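Dipeptide Epimerase (Enterococcus faecalis V583, PDB 3JVA) belongs to the mandelate racemase/muconate lactonizing enzyme family of the enolase superfamily and binds magnesium in its barrel domain. Local coordinates at residues V129-T134 / A321-E326. Sequence-based numbering, arbitrary orientation.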
loop_
_atom_site.group_PDB
_atom_site.type_symbol
_atom_site.label_atom_id
_atom_site.label_comp_id
_atom_site.label_asym_id
_atom_site.label_seq_id
_atom_site.Cartn_x
_atom_site.Cartn_y
_atom_site.Cartn_z
ATOM N N VAL B 129 -22.724 21.233 30.853
ATOM C CA VAL B 129 -22.457 21.124 29.427
ATOM C C VAL B 129 -23.466 21.931 28.614
ATOM O O VAL B 129 -24.642 22.001 28.954
ATOM C CB VAL B 129 -22.464 19.638 28.979
ATOM C CG1 VAL B 129 -23.821 19.016 29.233
ATOM C CG2 VAL B 129 -22.073 19.531 27.511
ATOM N N ILE B 130 -22.979 22.566 27.554
ATOM C CA ILE B 130 -23.813 23.373 26.674
ATOM C C ILE B 130 -24.354 22.531 25.530
ATOM O O ILE B 130 -23.599 21.857 24.835
ATOM C CB ILE B 130 -23.008 24.539 26.062
ATOM C CG1 ILE B 130 -22.531 25.478 27.172
ATOM C CG2 ILE B 130 -23.867 25.288 25.043
ATOM C CD1 ILE B 130 -21.547 26.532 26.703
ATOM N N THR B 131 -25.664 22.566 25.332
ATOM C CA THR B 131 -26.253 21.811 24.242
ATOM C C THR B 131 -26.842 22.727 23.189
ATOM O O THR B 131 -27.179 23.882 23.467
ATOM C CB THR B 131 -27.385 20.876 24.723
ATOM O OG1 THR B 131 -27.960 20.217 23.587
ATOM C CG2 THR B 131 -28.480 21.668 25.441
ATOM N N ASP B 132 -26.939 22.216 21.968
ATOM C CA ASP B 132 -27.559 22.978 20.898
ATOM C C ASP B 132 -29.027 22.596 21.016
ATOM O O ASP B 132 -29.432 21.920 21.966
ATOM C CB ASP B 132 -27.033 22.544 19.516
ATOM C CG ASP B 132 -27.320 21.070 19.200
ATOM O OD1 ASP B 132 -28.358 20.530 19.648
ATOM O OD2 ASP B 132 -26.509 20.452 18.477
ATOM N N ILE B 133 -29.827 23.036 20.060
ATOM C CA ILE B 133 -31.228 22.666 20.028
ATOM C C ILE B 133 -31.575 22.508 18.557
ATOM O O ILE B 133 -31.157 23.314 17.712
ATOM C CB ILE B 133 -32.154 23.719 20.700
ATOM C CG1 ILE B 133 -33.587 23.171 20.741
ATOM C CG2 ILE B 133 -32.114 25.035 19.942
ATOM C CD1 ILE B 133 -34.526 23.970 21.627
ATOM N N THR B 134 -32.310 21.446 18.252
ATOM C CA THR B 134 -32.701 21.150 16.882
ATOM C C THR B 134 -33.987 21.868 16.493
ATOM O O THR B 134 -34.959 21.865 17.238
ATOM C CB THR B 134 -32.896 19.624 16.691
ATOM O OG1 THR B 134 -31.658 18.948 16.946
ATOM C CG2 THR B 134 -33.356 19.308 15.271
ATOM N N ALA B 321 -33.572 16.390 23.687
ATOM C CA ALA B 321 -34.812 15.622 23.764
ATOM C C ALA B 321 -35.801 16.069 24.845
ATOM O O ALA B 321 -37.009 16.071 24.606
ATOM C CB ALA B 321 -34.499 14.135 23.927
ATOM N N THR B 322 -35.318 16.452 26.026
ATOM C CA THR B 322 -36.252 16.854 27.077
ATOM C C THR B 322 -37.033 18.112 26.729
ATOM O O THR B 322 -38.143 18.313 27.231
ATOM C CB THR B 322 -35.561 17.075 28.450
ATOM O OG1 THR B 322 -34.696 18.217 28.392
ATOM C CG2 THR B 322 -34.755 15.842 28.848
ATOM N N PHE B 323 -36.468 18.948 25.861
ATOM C CA PHE B 323 -37.129 20.193 25.473
ATOM C C PHE B 323 -38.378 19.974 24.627
ATOM O O PHE B 323 -39.218 20.868 24.516
ATOM C CB PHE B 323 -36.169 21.102 24.694
ATOM C CG PHE B 323 -34.834 21.297 25.352
ATOM C CD1 PHE B 323 -34.697 21.236 26.733
ATOM C CD2 PHE B 323 -33.709 21.572 24.581
ATOM C CE1 PHE B 323 -33.459 21.445 27.339
ATOM C CE2 PHE B 323 -32.467 21.784 25.174
ATOM C CZ PHE B 323 -32.341 21.721 26.552
ATOM N N GLY B 324 -38.496 18.794 24.025
ATOM C CA GLY B 324 -39.653 18.510 23.195
ATOM C C GLY B 324 -40.673 17.569 23.808
ATOM O O GLY B 324 -41.565 17.084 23.109
ATOM N N LEU B 325 -40.549 17.306 25.106
ATOM C CA LEU B 325 -41.470 16.406 25.802
ATOM C C LEU B 325 -42.634 17.175 26.434
ATOM O O LEU B 325 -42.432 18.240 27.015
ATOM C CB LEU B 325 -40.721 15.644 26.901
ATOM C CG LEU B 325 -39.509 14.797 26.494
ATOM C CD1 LEU B 325 -38.931 14.124 27.730
ATOM C CD2 LEU B 325 -39.920 13.757 25.461
ATOM N N GLU B 326 -43.844 16.634 26.331
ATOM C CA GLU B 326 -45.014 17.291 26.917
ATOM C C GLU B 326 -45.017 17.203 28.435
ATOM O O GLU B 326 -45.594 18.051 29.113
ATOM C CB GLU B 326 -46.304 16.689 26.361
ATOM C CG GLU B 326 -46.663 17.196 24.977
ATOM C CD GLU B 326 -47.053 18.665 24.967
ATOM O OE1 GLU B 326 -47.335 19.191 23.870
ATOM O OE2 GLU B 326 -47.085 19.295 26.049
#
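Phe323 reaches from the short 3-10 turn at 321-323 to the first barrel strand, where its ring meets the side chains of Thr131 and Ile133. With CG anti to its carbonyl carbon (chi1 -49°), the phenyl group extends toward the strand and presents its far rim. The methyl of Thr131 comes from the opposite direction and lies near the ring plane, its CG2 4.0 Å from both CE2 and CZ of Phe323. Ile133 approaches the ring obliquely; CG1 is anti to the backbone N (chi1 -174°) and CD1 continues the extended chain (chi2 168°), ending 3.9 Å from CD2 of Phe323. Between these two aliphatic groups the carbonyl O of Asp132 also borders the ring edge, more loosely, at 4.4 Å from Phe323 CE2.

Thr131 splits its two branches: while CG2 abuts the ring edge, OG1 is 2.8 Å from the carbonyl O of Asp132, donating a hydrogen bond, and accepts another from the backbone N of Leu319. This ties the break in strand 128-134 to the chain leaving strand 314-317. The side chain of Asp132 leaves the backbone away from segment 321-326, and its OD2 forms a salt bridge with Arg187. A backbone hydrogen bond between Asp132 and Ala317 joins the first barrel strand to the last, and the largely apolar contact lies beside this closure of the modified TIM barrel typical of the enolase superfamily.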